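Local structure of plasma serine protease inhibitor (Homo sapiens, 3DY0) at residues F169-E174 and V221-A227. The protein inactivates serine proteases of blood plasma and other body fluids in a heparin-dependent manner, as a serpin whose reactive centre loop is cleaved by the target protease. Sequence-based numbering, arbitrary orientation.
Sequences FKAKWE and VPYQGNA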
loop_
_atom_site.group_PDB
_atom_site.type_symbol
_atom_site.label_atom_id
_atom_site.label_comp_id
_atom_site.label_asym_id
_atom_site.label_seq_id
_atom_site.Cartn_x
_atom_site.Cartn_y
_atom_site.Cartn_z
ATOM N N PHE A 169 -4.095 1.573 -9.781
ATOM C CA PHE A 169 -4.200 0.272 -10.431
ATOM C C PHE A 169 -5.624 0.001 -10.901
ATOM O O PHE A 169 -6.587 0.185 -10.158
ATOM C CB PHE A 169 -3.753 -0.823 -9.448
ATOM C CG PHE A 169 -4.007 -2.230 -9.921
ATOM C CD1 PHE A 169 -5.187 -2.892 -9.587
ATOM C CD2 PHE A 169 -3.048 -2.910 -10.667
ATOM C CE1 PHE A 169 -5.406 -4.214 -9.985
ATOM C CE2 PHE A 169 -3.261 -4.233 -11.070
ATOM C CZ PHE A 169 -4.438 -4.883 -10.728
ATOM N N LYS A 170 -5.755 -0.421 -12.152
ATOM C CA LYS A 170 -7.064 -0.760 -12.690
ATOM C C LYS A 170 -6.866 -1.900 -13.662
ATOM O O LYS A 170 -6.062 -1.802 -14.585
ATOM C CB LYS A 170 -7.707 0.424 -13.415
ATOM C CG LYS A 170 -9.052 0.060 -14.042
ATOM C CD LYS A 170 -9.720 1.246 -14.717
ATOM C CE LYS A 170 -10.985 0.807 -15.443
ATOM N NZ LYS A 170 -11.616 1.934 -16.183
ATOM N N ALA A 171 -7.589 -2.988 -13.445
ATOM C CA ALA A 171 -7.471 -4.135 -14.326
ATOM C C ALA A 171 -8.754 -4.939 -14.368
ATOM O O ALA A 171 -9.515 -4.972 -13.404
ATOM C CB ALA A 171 -6.327 -5.022 -13.863
ATOM N N LYS A 172 -8.995 -5.575 -15.506
ATOM C CA LYS A 172 -10.153 -6.432 -15.662
ATOM C C LYS A 172 -9.677 -7.814 -15.256
ATOM O O LYS A 172 -8.491 -8.127 -15.394
ATOM C CB LYS A 172 -10.590 -6.492 -17.127
ATOM C CG LYS A 172 -11.048 -5.175 -17.711
ATOM C CD LYS A 172 -11.301 -5.327 -19.200
ATOM C CE LYS A 172 -11.862 -4.044 -19.797
ATOM N NZ LYS A 172 -12.059 -4.179 -21.268
ATOM N N TRP A 173 -10.584 -8.638 -14.742
ATOM C CA TRP A 173 -10.207 -10.004 -14.398
ATOM C C TRP A 173 -9.925 -10.652 -15.746
ATOM O O TRP A 173 -10.485 -10.232 -16.758
ATOM C CB TRP A 173 -11.373 -10.759 -13.758
ATOM C CG TRP A 173 -11.786 -10.274 -12.414
ATOM C CD1 TRP A 173 -13.003 -9.767 -12.067
ATOM C CD2 TRP A 173 -10.998 -10.290 -11.218
ATOM N NE1 TRP A 173 -13.024 -9.464 -10.727
ATOM C CE2 TRP A 173 -11.806 -9.773 -10.181
ATOM C CE3 TRP A 173 -9.688 -10.688 -10.921
ATOM C CZ2 TRP A 173 -11.348 -9.644 -8.863
ATOM C CZ3 TRP A 173 -9.231 -10.563 -9.608
ATOM C CH2 TRP A 173 -10.062 -10.042 -8.599
ATOM N N GLU A 174 -9.060 -11.656 -15.772
ATOM C CA GLU A 174 -8.785 -12.356 -17.019
ATOM C C GLU A 174 -10.120 -12.965 -17.454
ATOM O O GLU A 174 -10.466 -12.968 -18.638
ATOM C CB GLU A 174 -7.749 -13.451 -16.786
ATOM C CG GLU A 174 -7.336 -14.180 -18.048
ATOM C CD GLU A 174 -6.244 -15.197 -17.792
ATOM O OE1 GLU A 174 -6.477 -16.134 -17.004
ATOM O OE2 GLU A 174 -5.152 -15.055 -18.379
ATOM N N VAL A 221 -6.500 -15.365 -8.408
ATOM C CA VAL A 221 -7.455 -14.968 -9.440
ATOM C C VAL A 221 -6.710 -13.970 -10.318
ATOM O O VAL A 221 -6.451 -12.838 -9.912
ATOM C CB VAL A 221 -8.703 -14.298 -8.832
ATOM C CG1 VAL A 221 -9.743 -14.045 -9.925
ATOM C CG2 VAL A 221 -9.285 -15.178 -7.740
ATOM N N PRO A 222 -6.366 -14.376 -11.547
ATOM C CA PRO A 222 -5.631 -13.519 -12.478
ATOM C C PRO A 222 -6.329 -12.320 -13.119
ATOM O O PRO A 222 -7.524 -12.342 -13.404
ATOM C CB PRO A 222 -5.145 -14.513 -13.525
ATOM C CG PRO A 222 -6.299 -15.455 -13.617
ATOM C CD PRO A 222 -6.662 -15.685 -12.160
ATOM N N TYR A 223 -5.548 -11.266 -13.327
ATOM C CA TYR A 223 -6.032 -10.064 -13.992
ATOM C C TYR A 223 -5.504 -10.151 -15.412
ATOM O O TYR A 223 -4.617 -10.956 -15.693
ATOM C CB TYR A 223 -5.434 -8.808 -13.356
ATOM C CG TYR A 223 -5.984 -8.480 -11.998
ATOM C CD1 TYR A 223 -7.307 -8.067 -11.843
ATOM C CD2 TYR A 223 -5.190 -8.600 -10.860
ATOM C CE1 TYR A 223 -7.827 -7.784 -10.588
ATOM C CE2 TYR A 223 -5.699 -8.323 -9.600
ATOM C CZ TYR A 223 -7.018 -7.917 -9.472
ATOM O OH TYR A 223 -7.534 -7.650 -8.226
ATOM N N GLN A 224 -6.053 -9.339 -16.306
ATOM C CA GLN A 224 -5.540 -9.310 -17.666
ATOM C C GLN A 224 -4.149 -8.735 -17.464
ATOM O O GLN A 224 -3.995 -7.704 -16.808
ATOM C CB GLN A 224 -6.366 -8.377 -18.549
ATOM C CG GLN A 224 -7.590 -9.027 -19.152
ATOM C CD GLN A 224 -8.265 -8.147 -20.185
ATOM O OE1 GLN A 224 -9.027 -8.630 -21.021
ATOM N NE2 GLN A 224 -7.997 -6.848 -20.125
ATOM N N GLY A 225 -3.138 -9.400 -18.004
ATOM C CA GLY A 225 -1.779 -8.924 -17.822
ATOM C C GLY A 225 -1.064 -9.823 -16.830
ATOM O O GLY A 225 -1.558 -10.903 -16.509
ATOM N N ASN A 226 0.080 -9.378 -16.321
ATOM C CA ASN A 226 0.858 -10.190 -15.390
ATOM C C ASN A 226 0.402 -10.147 -13.930
ATOM O O ASN A 226 0.798 -11.001 -13.139
ATOM C CB ASN A 226 2.337 -9.791 -15.465
ATOM C CG ASN A 226 3.261 -10.840 -14.865
ATOM O OD1 ASN A 226 4.462 -10.613 -14.711
ATOM N ND2 ASN A 226 2.706 -12.001 -14.534
ATOM N N ALA A 227 -0.431 -9.177 -13.567
ATOM C CA ALA A 227 -0.875 -9.066 -12.176
ATOM C C ALA A 227 -1.902 -10.110 -11.759
ATOM O O ALA A 227 -2.622 -10.666 -12.588
ATOM C CB ALA A 227 -1.433 -7.666 -11.916
HETATM O O HOH W 1 -7.554 -4.897 -17.853
HETATM O O HOH W 2 -9.465 -11.765 -20.938
HETATM O O HOH W 3 -3.243 -13.490 -17.214
#
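Trp173 and Tyr223 form a single backbone bridge, flanked by hydrogen bonds from Gln224 N to Lys172 O (2.9 Å) and from Glu174 N to Pro222 O (2.9 Å, N-H...O 173°). Both aromatic side chains leave the bridge on the same side, and with CG anti to the carbonyl carbon in each (chi1 near -70°) they lie alongside one another. Their rings are almost parallel, 7° apart, but slid so that overlap is slight; Trp173 CZ3 comes 3.3 Å from Tyr223 CE1. Phe169 completes the cluster with a T-shaped contact, its edge atom CZ 3.8 Å from Tyr223 CD2 over the phenol face, while Ala171 CB touches CD1. Val221 CG1 packs 3.5 Å from Trp173 CE3. On the exposed side, Lys172 and Gln224 run in parallel, and a water accepts from Lys172 N and, weakly, from Gln224 NE2, which also bonds to Gly88 O. Two polar ends in the cluster are satisfied beyond the bridge: Tyr223 OH by Thr324 OG1, Trp173 NE1 by Asp320 O. The bridge thus joins the end of strand 159-172, which pairs with 323-335 in the large serpin sheet, to the turn between strands 216-222 and 228-234, whose Ala229 and Phe231 pack against Trp173.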